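Local coordinates for protein acylneuraminate lyase (Mycoplasma synoviae, PDB 4N4P) that is an acylneuraminate lyase by name, a TIM-barrel protein of the dihydrodipicolinate synthetase family that assembles from four chains, at residues D104-I109 and E126-A131; K67-A72 and V77-Q82; M14-T19 and L55-E60; L248-L253 and K284-F289. All coordinates share one frame; numbering follows the deposited sequence.

Contact 1. Residues D104-I109 and E126-A131; sequences DAISAI and EEISKA
Ile128 is the helix residue that reaches the strand, and it does so with two different branches. Its CD1 methyl meets Ala108 CB at 3.8 Å, the closer of the two touches. Its CG2 methyl faces Ile106 CD1 at 4.4 Å, a looser meeting. CG2 lies anti to the backbone N, while CG1 (chi1 -55°) lies anti to the carbonyl carbon; the long arm of the side chain therefore goes to one strand residue and the short branch to the other. Ile106 and Ala108 alternate with Ser107 along the strand, so both turn their side chains to the helix while Ser107 points to the other side of the strand, where its OG bonds to Tyr46 OH. The link between the segments is wholly apolar, methyl on methyl, and all three side chains are buried.

Between the two segments there is no polar bond. Within the helix, Ser129 OG donates to Glu126 O, a side chain turned back on the carbonyl one turn earlier, with the donor tilted 20° from the carbonyl plane; the modelled spacing is unusually short and its exact length doubtful. Lys130 NZ and Glu126 OE2 make a long salt bridge of 3.9 Å at the surface.

Strand 105-108 and helix 118-131 are the first two elements of a beta-alpha-beta unit completed by strand 136-139, the repeating step of a TIM barrel. Ile106 and Ile128 both also rest on Met136 of that strand, and helix 88-100 closes the neighbouring side, with Ala98 against Ile106 and Thr91 against Ile128.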
loop_
_atom_site.group_PDB
_atom_site.type_symbol
_atom_site.label_atom_id
_atom_site.label_comp_id
_atom_site.label_asym_id
_atom_site.label_seq_id
_atom_site.Cartn_x
_atom_site.Cartn_y
_atom_site.Cartn_z
ATOM N N ASP A 104 -33.728 15.662 -5.853
ATOM C CA ASP A 104 -33.344 16.544 -4.748
ATOM C C ASP A 104 -31.865 16.908 -4.791
ATOM O O ASP A 104 -31.437 17.990 -4.332
ATOM C CB ASP A 104 -33.734 15.872 -3.438
ATOM C CG ASP A 104 -35.213 15.709 -3.316
ATOM O OD1 ASP A 104 -35.913 16.746 -3.129
ATOM O OD2 ASP A 104 -35.698 14.572 -3.417
ATOM N N ALA A 105 -31.069 15.996 -5.343
ATOM C CA ALA A 105 -29.655 16.255 -5.563
ATOM C C ALA A 105 -29.123 15.313 -6.643
ATOM O O ALA A 105 -29.757 14.310 -6.998
ATOM C CB ALA A 105 -28.823 16.064 -4.272
ATOM N N ILE A 106 -27.928 15.625 -7.101
ATOM C CA ILE A 106 -27.173 14.731 -7.960
ATOM C C ILE A 106 -25.836 14.500 -7.297
ATOM O O ILE A 106 -25.455 15.230 -6.365
ATOM C CB ILE A 106 -26.951 15.306 -9.399
ATOM C CG1 ILE A 106 -26.332 16.715 -9.324
ATOM C CG2 ILE A 106 -28.258 15.290 -10.203
ATOM C CD1 ILE A 106 -25.966 17.331 -10.668
ATOM N N SER A 107 -25.130 13.464 -7.750
ATOM C CA SER A 107 -23.772 13.248 -7.306
ATOM C C SER A 107 -23.000 12.839 -8.545
ATOM O O SER A 107 -23.599 12.457 -9.554
ATOM C CB SER A 107 -23.703 12.148 -6.226
ATOM O OG SER A 107 -23.990 10.891 -6.822
ATOM N N ALA A 108 -21.672 12.895 -8.472
ATOM C CA ALA A 108 -20.851 12.431 -9.592
ATOM C C ALA A 108 -19.592 11.816 -9.036
ATOM O O ALA A 108 -18.856 12.456 -8.274
ATOM C CB ALA A 108 -20.503 13.573 -10.528
ATOM N N ILE A 109 -19.344 10.566 -9.402
ATOM C CA ILE A 109 -18.093 9.928 -9.037
ATOM C C ILE A 109 -16.865 10.712 -9.531
ATOM O O ILE A 109 -16.922 11.412 -10.541
ATOM C CB ILE A 109 -18.038 8.486 -9.564
ATOM C CG1 ILE A 109 -18.272 8.483 -11.085
ATOM C CG2 ILE A 109 -19.137 7.652 -8.903
ATOM C CD1 ILE A 109 -17.464 7.434 -11.737
ATOM N N GLU A 126 -16.637 21.552 -12.049
ATOM C CA GLU A 126 -17.019 22.866 -12.588
ATOM C C GLU A 126 -17.924 22.740 -13.819
ATOM O O GLU A 126 -18.971 23.365 -13.901
ATOM C CB GLU A 126 -15.781 23.669 -12.970
ATOM C CG GLU A 126 -15.042 24.287 -11.833
ATOM C CD GLU A 126 -14.019 25.272 -12.335
ATOM O OE1 GLU A 126 -12.891 24.855 -12.658
ATOM O OE2 GLU A 126 -14.352 26.473 -12.389
ATOM N N GLU A 127 -17.510 21.941 -14.794
ATOM C CA GLU A 127 -18.321 21.757 -15.993
ATOM C C GLU A 127 -19.720 21.195 -15.663
ATOM O O GLU A 127 -20.710 21.651 -16.211
ATOM C CB GLU A 127 -17.608 20.849 -16.983
ATOM C CG GLU A 127 -16.402 21.466 -17.641
ATOM C CD GLU A 127 -16.109 20.820 -18.982
ATOM O OE1 GLU A 127 -14.961 20.372 -19.180
ATOM O OE2 GLU A 127 -17.031 20.742 -19.825
ATOM N N ILE A 128 -19.804 20.204 -14.771
ATOM C CA ILE A 128 -21.119 19.643 -14.430
ATOM C C ILE A 128 -22.007 20.719 -13.773
ATOM O O ILE A 128 -23.193 20.805 -14.047
ATOM C CB ILE A 128 -21.033 18.390 -13.512
ATOM C CG1 ILE A 128 -20.133 17.321 -14.143
ATOM C CG2 ILE A 128 -22.465 17.815 -13.243
ATOM C CD1 ILE A 128 -19.691 16.204 -13.152
ATOM N N SER A 129 -21.409 21.555 -12.936
ATOM C CA SER A 129 -22.153 22.593 -12.201
ATOM C C SER A 129 -22.844 23.608 -13.110
ATOM O O SER A 129 -23.900 24.115 -12.776
ATOM C CB SER A 129 -21.211 23.339 -11.260
ATOM O OG SER A 129 -20.367 24.226 -11.982
ATOM N N LYS A 130 -22.240 23.910 -14.251
ATOM C CA LYS A 130 -22.831 24.879 -15.181
ATOM C C LYS A 130 -24.096 24.363 -15.854
ATOM O O LYS A 130 -24.893 25.150 -16.365
ATOM C CB LYS A 130 -21.814 25.275 -16.239
ATOM C CG LYS A 130 -21.039 26.543 -15.938
ATOM C CD LYS A 130 -19.831 26.305 -15.091
ATOM C CE LYS A 130 -18.736 27.323 -15.412
ATOM N NZ LYS A 130 -17.566 27.101 -14.505
ATOM N N ALA A 131 -24.288 23.041 -15.859
ATOM C CA ALA A 131 -25.374 22.417 -16.624
ATOM C C ALA A 131 -26.777 22.680 -16.081
ATOM O O ALA A 131 -27.735 22.783 -16.853
ATOM C CB ALA A 131 -25.137 20.898 -16.745
#

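Contact 2. Residues K67-A72 and V77-Q82; sequences KLVAEA and VTLIAQ
Leu79 CG stands beside the backbone N and anti to the carbonyl carbon (chi1 -64°), which turns CG off the strand toward the helix, and the two methyls beyond it face Val69 and Ala70. Val69 answers with CG1 anti to its own N (chi1 167°), and it is this branch that meets the leucine. CG1 lies 3.9 Å from Leu79 CD2 and 4.1 Å from Leu79 CD1, so one valine methyl rests against both ends of the leucine fork. The two side chains lie alongside, pointing opposite ways, rather than meeting end to end.

The next helix residue offers backbone more than side chain. Leu79 CD1 comes within 4.0 Å of Ala70 CA, while Ala70 CB is a little farther from the same methyl, at 4.4 Å. With so small a side chain at Ala70, the leucine can approach the helix surface itself. Everything that meets across this contact is hydrocarbon, and Val69 and Leu79 are both buried.

Only four residues separate the segments: helix 59-73 ends and the chain turns back almost at once into strand 78-82, completing the beta-alpha-beta unit begun by strand 44-47. Between barrel wall and outer helix, the layer is filled out by Ile47 of that first strand against Val69, by Val29 of helix 26-39, also on Val69, and by Tyr103, which touches both Val69 and Leu79.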
loop_
_atom_site.group_PDB
_atom_site.type_symbol
_atom_site.label_atom_id
_atom_site.label_comp_id
_atom_site.label_asym_id
_atom_site.label_seq_id
_atom_site.Cartn_x
_atom_site.Cartn_y
_atom_site.Cartn_z
ATOM N N LYS A 67 -36.118 8.489 -15.160
ATOM C CA LYS A 67 -37.548 8.770 -15.378
ATOM C C LYS A 67 -38.431 7.825 -14.599
ATOM O O LYS A 67 -39.370 8.255 -13.925
ATOM C CB LYS A 67 -37.897 8.695 -16.876
ATOM C CG LYS A 67 -37.247 9.766 -17.652
ATOM C CD LYS A 67 -37.117 9.419 -19.123
ATOM C CE LYS A 67 -36.609 10.609 -19.891
ATOM N NZ LYS A 67 -37.516 11.789 -19.683
ATOM N N LEU A 68 -38.120 6.536 -14.670
ATOM C CA LEU A 68 -38.944 5.512 -14.053
ATOM C C LEU A 68 -38.943 5.643 -12.543
ATOM O O LEU A 68 -39.973 5.429 -11.905
ATOM C CB LEU A 68 -38.469 4.117 -14.449
ATOM C CG LEU A 68 -38.608 3.674 -15.906
ATOM C CD1 LEU A 68 -37.809 2.384 -16.118
ATOM C CD2 LEU A 68 -40.072 3.502 -16.340
ATOM N N VAL A 69 -37.793 6.012 -11.980
ATOM C CA VAL A 69 -37.703 6.173 -10.531
ATOM C C VAL A 69 -38.529 7.368 -10.055
ATOM O O VAL A 69 -39.291 7.274 -9.071
ATOM C CB VAL A 69 -36.229 6.310 -10.053
ATOM C CG1 VAL A 69 -36.167 6.803 -8.614
ATOM C CG2 VAL A 69 -35.514 4.951 -10.174
ATOM N N ALA A 70 -38.381 8.487 -10.757
ATOM C CA ALA A 70 -39.109 9.701 -10.387
ATOM C C ALA A 70 -40.617 9.470 -10.485
ATOM O O ALA A 70 -41.363 9.895 -9.600
ATOM C CB ALA A 70 -38.686 10.853 -11.238
ATOM N N GLU A 71 -41.044 8.771 -11.538
ATOM C CA GLU A 71 -42.444 8.339 -11.697
ATOM C C GLU A 71 -42.954 7.466 -10.568
ATOM O O GLU A 71 -43.958 7.791 -9.927
ATOM C CB GLU A 71 -42.641 7.640 -13.053
ATOM C CG GLU A 71 -42.468 8.605 -14.216
ATOM C CD GLU A 71 -42.600 7.942 -15.582
ATOM O OE1 GLU A 71 -42.869 6.714 -15.653
ATOM O OE2 GLU A 71 -42.429 8.671 -16.586
ATOM N N ALA A 72 -42.259 6.360 -10.311
ATOM C CA ALA A 72 -42.621 5.442 -9.241
ATOM C C ALA A 72 -42.606 6.086 -7.863
ATOM O O ALA A 72 -43.464 5.792 -7.025
ATOM C CB ALA A 72 -41.684 4.225 -9.251
ATOM N N VAL A 77 -40.308 9.953 -1.281
ATOM C CA VAL A 77 -39.042 10.059 -0.554
ATOM C C VAL A 77 -38.042 10.910 -1.323
ATOM O O VAL A 77 -38.271 11.264 -2.468
ATOM C CB VAL A 77 -38.461 8.654 -0.201
ATOM C CG1 VAL A 77 -39.475 7.824 0.602
ATOM C CG2 VAL A 77 -37.952 7.912 -1.468
ATOM N N THR A 78 -36.927 11.247 -0.681
ATOM C CA THR A 78 -35.885 12.099 -1.292
ATOM C C THR A 78 -35.178 11.290 -2.369
ATOM O O THR A 78 -34.981 10.094 -2.178
ATOM C CB THR A 78 -34.899 12.543 -0.197
ATOM O OG1 THR A 78 -35.652 13.228 0.830
ATOM C CG2 THR A 78 -33.777 13.487 -0.738
ATOM N N LEU A 79 -34.823 11.931 -3.479
ATOM C CA LEU A 79 -34.109 11.227 -4.557
ATOM C C LEU A 79 -32.789 11.874 -4.866
ATOM O O LEU A 79 -32.704 13.078 -5.006
ATOM C CB LEU A 79 -34.954 11.183 -5.836
ATOM C CG LEU A 79 -36.283 10.407 -5.803
ATOM C CD1 LEU A 79 -36.996 10.502 -7.139
ATOM C CD2 LEU A 79 -36.087 8.937 -5.401
ATOM N N ILE A 80 -31.752 11.053 -4.994
ATOM C CA ILE A 80 -30.442 11.501 -5.423
ATOM C C ILE A 80 -30.014 10.625 -6.580
ATOM O O ILE A 80 -30.143 9.415 -6.507
ATOM C CB ILE A 80 -29.388 11.402 -4.292
ATOM C CG1 ILE A 80 -29.872 12.135 -3.025
ATOM C CG2 ILE A 80 -28.061 11.973 -4.758
ATOM C CD1 ILE A 80 -28.933 11.986 -1.839
ATOM N N ALA A 81 -29.536 11.242 -7.661
ATOM C CA ALA A 81 -29.048 10.500 -8.825
ATOM C C ALA A 81 -27.554 10.679 -9.006
ATOM O O ALA A 81 -27.076 11.800 -9.125
ATOM C CB ALA A 81 -29.764 10.992 -10.120
ATOM N N GLN A 82 -26.824 9.567 -9.062
ATOM C CA GLN A 82 -25.398 9.601 -9.418
ATOM C C GLN A 82 -25.355 9.651 -10.941
ATOM O O GLN A 82 -25.949 8.796 -11.588
ATOM C CB GLN A 82 -24.705 8.327 -8.913
ATOM C CG GLN A 82 -23.176 8.409 -8.882
ATOM C CD GLN A 82 -22.560 8.504 -10.257
ATOM O OE1 GLN A 82 -21.713 9.350 -10.498
ATOM N NE2 GLN A 82 -22.966 7.616 -11.163
#

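Contact 3. Residues M14-T19 and L55-E60; sequences MVTPFT and LLLSFE
Leu57 CD2 comes in at the edge of the Phe18 ring, in the ring plane, and sits 3.6 Å from CE1 and 3.7 Å from CZ. One methyl thus abuts the rim of the aromatic group instead of covering a face. The leucine and phenylalanine side chains cross at a slant. One face of the ring is taken by its own segment: Thr16 O lies 3.3 Å above the ring plane, displaced toward the rim.

The same leucine methyl has a second neighbour in Thr16 CG2, 4.1 Å away. Thr16 holds OG1 beside the backbone N (chi1 -53°), which leaves CG2 anti to that N and directed at Leu57; OG1 bonds to Gly52 O. The threonine is split between an apolar and a polar duty, both buried.

Segment 55-60 leads into helix 59-73, where Ser58 is the N-cap and its OG takes Asp61 N; Leu56 packs on Leu86 of the second subunit. Segment 14-19 lies in the loop that leaves strand 9-12 for helix 26-39. Helix 253-263 packs on the same loop, Lys258 against Phe18 and Leu257 against Val15, and Val32 of helix 26-39 meets Met14 and Pro17.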
loop_
_atom_site.group_PDB
_atom_site.type_symbol
_atom_site.label_atom_id
_atom_site.label_comp_id
_atom_site.label_asym_id
_atom_site.label_seq_id
_atom_site.Cartn_x
_atom_site.Cartn_y
_atom_site.Cartn_z
ATOM N N MET A 14 -29.714 2.126 -4.833
ATOM C CA MET A 14 -30.664 1.239 -5.500
ATOM C C MET A 14 -30.010 0.366 -6.555
ATOM O O MET A 14 -29.229 0.854 -7.333
ATOM C CB MET A 14 -31.745 2.069 -6.192
ATOM C CG MET A 14 -32.976 1.227 -6.537
ATOM S SD MET A 14 -34.149 2.188 -7.483
ATOM C CE MET A 14 -33.461 2.092 -9.122
ATOM N N VAL A 15 -30.360 -0.917 -6.554
ATOM C CA VAL A 15 -29.976 -1.825 -7.633
ATOM C C VAL A 15 -30.779 -1.479 -8.893
ATOM O O VAL A 15 -31.908 -0.986 -8.802
ATOM C CB VAL A 15 -30.176 -3.308 -7.227
ATOM C CG1 VAL A 15 -29.243 -3.639 -6.062
ATOM C CG2 VAL A 15 -31.653 -3.604 -6.844
ATOM N N THR A 16 -30.200 -1.754 -10.051
ATOM C CA THR A 16 -30.906 -1.567 -11.328
ATOM C C THR A 16 -31.371 -2.919 -11.916
ATOM O O THR A 16 -30.546 -3.721 -12.315
ATOM C CB THR A 16 -30.030 -0.773 -12.356
ATOM O OG1 THR A 16 -29.569 0.448 -11.756
ATOM C CG2 THR A 16 -30.858 -0.429 -13.610
ATOM N N PRO A 17 -32.698 -3.176 -11.967
ATOM C CA PRO A 17 -33.139 -4.463 -12.498
ATOM C C PRO A 17 -32.825 -4.692 -13.972
ATOM O O PRO A 17 -33.102 -3.840 -14.816
ATOM C CB PRO A 17 -34.655 -4.428 -12.265
ATOM C CG PRO A 17 -34.769 -3.596 -11.033
ATOM C CD PRO A 17 -33.829 -2.456 -11.362
ATOM N N PHE A 18 -32.223 -5.838 -14.268
ATOM C CA PHE A 18 -32.073 -6.258 -15.657
ATOM C C PHE A 18 -32.690 -7.626 -15.817
ATOM O O PHE A 18 -32.733 -8.401 -14.872
ATOM C CB PHE A 18 -30.599 -6.367 -16.058
ATOM C CG PHE A 18 -29.796 -5.113 -15.840
ATOM C CD1 PHE A 18 -30.007 -3.978 -16.621
ATOM C CD2 PHE A 18 -28.800 -5.084 -14.869
ATOM C CE1 PHE A 18 -29.243 -2.829 -16.419
ATOM C CE2 PHE A 18 -28.030 -3.957 -14.669
ATOM C CZ PHE A 18 -28.259 -2.815 -15.432
ATOM N N THR A 19 -33.159 -7.927 -17.023
ATOM C CA THR A 19 -33.654 -9.271 -17.329
ATOM C C THR A 19 -32.482 -10.227 -17.366
ATOM O O THR A 19 -31.335 -9.802 -17.455
ATOM C CB THR A 19 -34.385 -9.310 -18.702
ATOM O OG1 THR A 19 -33.448 -9.042 -19.734
ATOM C CG2 THR A 19 -35.485 -8.246 -18.737
ATOM N N LEU A 55 -22.031 1.819 -14.646
ATOM C CA LEU A 55 -21.068 1.620 -15.750
ATOM C C LEU A 55 -21.517 0.627 -16.805
ATOM O O LEU A 55 -20.946 0.580 -17.915
ATOM C CB LEU A 55 -19.680 1.231 -15.236
ATOM C CG LEU A 55 -18.870 2.356 -14.589
ATOM C CD1 LEU A 55 -17.482 1.848 -14.343
ATOM C CD2 LEU A 55 -18.858 3.630 -15.446
ATOM N N LEU A 56 -22.536 -0.152 -16.479
ATOM C CA LEU A 56 -23.071 -1.161 -17.381
ATOM C C LEU A 56 -24.347 -0.682 -18.056
ATOM O O LEU A 56 -24.982 -1.424 -18.812
ATOM C CB LEU A 56 -23.341 -2.471 -16.617
ATOM C CG LEU A 56 -22.173 -2.963 -15.775
ATOM C CD1 LEU A 56 -22.490 -4.301 -15.106
ATOM C CD2 LEU A 56 -20.916 -3.068 -16.607
ATOM N N LEU A 57 -24.729 0.556 -17.758
ATOM C CA LEU A 57 -25.892 1.183 -18.387
ATOM C C LEU A 57 -25.521 2.015 -19.599
ATOM O O LEU A 57 -24.563 2.781 -19.540
ATOM C CB LEU A 57 -26.571 2.154 -17.392
ATOM C CG LEU A 57 -27.219 1.509 -16.169
ATOM C CD1 LEU A 57 -27.734 2.579 -15.206
ATOM C CD2 LEU A 57 -28.350 0.626 -16.687
ATOM N N SER A 58 -26.315 1.929 -20.673
ATOM C CA SER A 58 -26.173 2.891 -21.772
ATOM C C SER A 58 -26.684 4.249 -21.301
ATOM O O SER A 58 -27.411 4.342 -20.285
ATOM C CB SER A 58 -26.950 2.440 -23.011
ATOM O OG SER A 58 -28.346 2.534 -22.793
ATOM N N PHE A 59 -26.315 5.292 -22.034
ATOM C CA PHE A 59 -26.813 6.633 -21.777
ATOM C C PHE A 59 -28.335 6.655 -21.763
ATOM O O PHE A 59 -28.947 7.229 -20.860
ATOM C CB PHE A 59 -26.258 7.578 -22.833
ATOM C CG PHE A 59 -26.722 9.006 -22.693
ATOM C CD1 PHE A 59 -26.635 9.675 -21.477
ATOM C CD2 PHE A 59 -27.221 9.680 -23.795
ATOM C CE1 PHE A 59 -27.052 10.999 -21.377
ATOM C CE2 PHE A 59 -27.639 10.999 -23.701
ATOM C CZ PHE A 59 -27.554 11.657 -22.487
ATOM N N GLU A 60 -28.943 6.003 -22.749
ATOM C CA GLU A 60 -30.394 5.890 -22.820
ATOM C C GLU A 60 -31.005 5.118 -21.639
ATOM O O GLU A 60 -32.086 5.488 -21.147
ATOM C CB GLU A 60 -30.815 5.284 -24.168
ATOM C CG GLU A 60 -30.582 6.243 -25.349
ATOM C CD GLU A 60 -31.477 7.485 -25.309
ATOM O OE1 GLU A 60 -32.677 7.350 -24.952
ATOM O OE2 GLU A 60 -30.986 8.595 -25.627
#

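Contact 4. Residues L248-L253 and K284-F289; sequences LISKGL and KKHAEF
Leu248 O receives the ring N-H of His286: NE2 lies 2.9 Å away, with an N-H...O angle of 151°. The oxygen lies close to the imidazole plane, so it meets the ring at its edge, whereas the donor stands 30° out of the carbonyl plane. Ser256 OG adds a weak hydrogen bond to the same oxygen. A carbonyl oxygen can only accept, so the proton is on NE2.

His286 points its ring out from the helix because CG is anti to the backbone N (chi1 -177°), and Lys251 then lies across one face of it. Lys251 CB is 4.0 Å from the ring centroid in a CH-pi contact, and farther along the chain Lys251 CD reaches His286 CG at 3.8 Å. The lysine chain runs back along the ring toward His286 CB.

The first segment is the link between helix 231-248 and helix 253-263: a type I beta turn from Leu248 to Lys251, then Gly252 as N-cap of the second helix. Both of these helices, and helix 280-294 which bears the histidine, follow the last barrel strand in the chain.

Ser250 OG approaches His286 CE1 obliquely at 3.5 Å, but its hydrogen bond is to Asp247 O. Past the ring the lysine chain bends at its last torsion, and Lys251 NZ makes a salt bridge with Glu282, one turn before His286 on the same helix.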
loop_
_atom_site.group_PDB
_atom_site.type_symbol
_atom_site.label_atom_id
_atom_site.label_comp_id
_atom_site.label_asym_id
_atom_site.label_seq_id
_atom_site.Cartn_x
_atom_site.Cartn_y
_atom_site.Cartn_z
ATOM N N LEU A 248 -23.760 -11.302 3.818
ATOM C CA LEU A 248 -24.373 -10.896 2.539
ATOM C C LEU A 248 -23.385 -10.975 1.381
ATOM O O LEU A 248 -23.705 -11.514 0.309
ATOM C CB LEU A 248 -24.912 -9.462 2.655
ATOM C CG LEU A 248 -25.550 -8.864 1.398
ATOM C CD1 LEU A 248 -26.833 -9.631 1.029
ATOM C CD2 LEU A 248 -25.841 -7.376 1.624
ATOM N N ILE A 249 -22.178 -10.450 1.608
ATOM C CA ILE A 249 -21.188 -10.353 0.534
ATOM C C ILE A 249 -20.338 -11.603 0.424
ATOM O O ILE A 249 -19.329 -11.614 -0.306
ATOM C CB ILE A 249 -20.301 -9.079 0.642
ATOM C CG1 ILE A 249 -19.460 -9.120 1.932
ATOM C CG2 ILE A 249 -21.187 -7.815 0.557
ATOM C CD1 ILE A 249 -18.505 -7.934 2.113
ATOM N N SER A 250 -20.724 -12.676 1.103
ATOM C CA SER A 250 -20.024 -13.936 0.845
ATOM C C SER A 250 -20.379 -14.453 -0.557
ATOM O O SER A 250 -19.722 -15.351 -1.084
ATOM C CB SER A 250 -20.280 -14.970 1.943
ATOM O OG SER A 250 -21.644 -15.310 1.970
ATOM N N LYS A 251 -21.419 -13.885 -1.162
ATOM C CA LYS A 251 -21.653 -14.053 -2.599
ATOM C C LYS A 251 -21.739 -12.632 -3.157
ATOM O O LYS A 251 -21.788 -11.679 -2.384
ATOM C CB LYS A 251 -22.917 -14.854 -2.876
ATOM C CG LYS A 251 -22.776 -16.348 -2.423
ATOM C CD LYS A 251 -23.901 -17.200 -2.916
ATOM C CE LYS A 251 -23.934 -18.567 -2.220
ATOM N NZ LYS A 251 -22.628 -19.299 -2.230
ATOM N N GLY A 252 -21.759 -12.489 -4.472
ATOM C CA GLY A 252 -21.759 -11.170 -5.079
ATOM C C GLY A 252 -22.799 -10.249 -4.460
ATOM O O GLY A 252 -23.931 -10.647 -4.261
ATOM N N LEU A 253 -22.410 -9.006 -4.188
ATOM C CA LEU A 253 -23.301 -8.053 -3.522
ATOM C C LEU A 253 -24.591 -7.811 -4.310
ATOM O O LEU A 253 -25.693 -8.019 -3.786
ATOM C CB LEU A 253 -22.572 -6.728 -3.279
ATOM C CG LEU A 253 -23.443 -5.589 -2.725
ATOM C CD1 LEU A 253 -23.958 -5.921 -1.295
ATOM C CD2 LEU A 253 -22.662 -4.250 -2.767
ATOM N N LYS A 284 -30.633 -18.391 -4.478
ATOM C CA LYS A 284 -31.885 -18.403 -3.702
ATOM C C LYS A 284 -31.662 -18.844 -2.259
ATOM O O LYS A 284 -32.213 -18.245 -1.315
ATOM C CB LYS A 284 -32.968 -19.299 -4.346
ATOM C CG LYS A 284 -34.303 -19.240 -3.611
ATOM C CD LYS A 284 -35.174 -20.446 -3.905
ATOM C CE LYS A 284 -36.438 -20.397 -3.063
ATOM N NZ LYS A 284 -37.458 -19.472 -3.652
ATOM N N LYS A 285 -30.848 -19.880 -2.075
ATOM C CA LYS A 285 -30.581 -20.342 -0.725
ATOM C C LYS A 285 -29.791 -19.313 0.083
ATOM O O LYS A 285 -30.008 -19.162 1.273
ATOM C CB LYS A 285 -29.861 -21.687 -0.747
ATOM C CG LYS A 285 -30.782 -22.772 -1.316
ATOM C CD LYS A 285 -30.135 -24.148 -1.285
ATOM C CE LYS A 285 -31.094 -25.116 -1.974
ATOM N NZ LYS A 285 -30.412 -26.383 -2.199
ATOM N N HIS A 286 -28.849 -18.656 -0.587
ATOM C CA HIS A 286 -28.159 -17.518 -0.012
ATOM C C HIS A 286 -29.163 -16.444 0.418
ATOM O O HIS A 286 -29.095 -15.952 1.542
ATOM C CB HIS A 286 -27.156 -16.947 -1.000
ATOM C CG HIS A 286 -26.357 -15.814 -0.443
ATOM N ND1 HIS A 286 -25.561 -15.945 0.671
ATOM C CD2 HIS A 286 -26.237 -14.525 -0.844
ATOM C CE1 HIS A 286 -24.973 -14.789 0.933
ATOM N NE2 HIS A 286 -25.357 -13.914 0.023
ATOM N N ALA A 287 -30.115 -16.112 -0.453
ATOM C CA ALA A 287 -31.138 -15.118 -0.103
ATOM C C ALA A 287 -31.968 -15.531 1.094
ATOM O O ALA A 287 -32.222 -14.716 1.974
ATOM C CB ALA A 287 -32.025 -14.790 -1.296
ATOM N N GLU A 288 -32.365 -16.804 1.154
ATOM C CA GLU A 288 -33.113 -17.313 2.307
ATOM C C GLU A 288 -32.291 -17.280 3.566
ATOM O O GLU A 288 -32.787 -16.869 4.586
ATOM C CB GLU A 288 -33.546 -18.759 2.099
ATOM C CG GLU A 288 -34.538 -18.946 0.990
ATOM C CD GLU A 288 -34.869 -20.428 0.837
ATOM O OE1 GLU A 288 -34.048 -21.170 0.276
ATOM O OE2 GLU A 288 -35.931 -20.842 1.304
ATOM N N PHE A 289 -31.042 -17.728 3.484
ATOM C CA PHE A 289 -30.104 -17.682 4.629
ATOM C C PHE A 289 -30.023 -16.273 5.223
ATOM O O PHE A 289 -30.223 -16.081 6.434
ATOM C CB PHE A 289 -28.707 -18.192 4.205
ATOM C CG PHE A 289 -27.573 -17.790 5.132
ATOM C CD1 PHE A 289 -27.510 -18.250 6.442
ATOM C CD2 PHE A 289 -26.542 -16.965 4.659
ATOM C CE1 PHE A 289 -26.478 -17.848 7.302
ATOM C CE2 PHE A 289 -25.483 -16.576 5.493
ATOM C CZ PHE A 289 -25.450 -17.023 6.827
#

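Along the chain the order is contact 3, contact 2, contact 1, contact 4, each closing before the next opens. Contacts 1 and 2, with centres about 16 Å apart, both bind an outer helix to the barrel, on neighbouring parallel strands 105-108 and 78-82; a probable hydrogen bond of 2.8 Å from Leu79 N to Asp104 OD2 joins them. Contact 3 is about 14 Å from contact 2 between centres and shares helix 59-73 with it; Met14 CE touches Val69 CG2 at 3.7 Å. Contact 4 lies about 34 Å from contact 1 between centres, across the chain's centre, among helices that follow the barrel strands. Residues of contacts 1 and 3 also join the subunit interface.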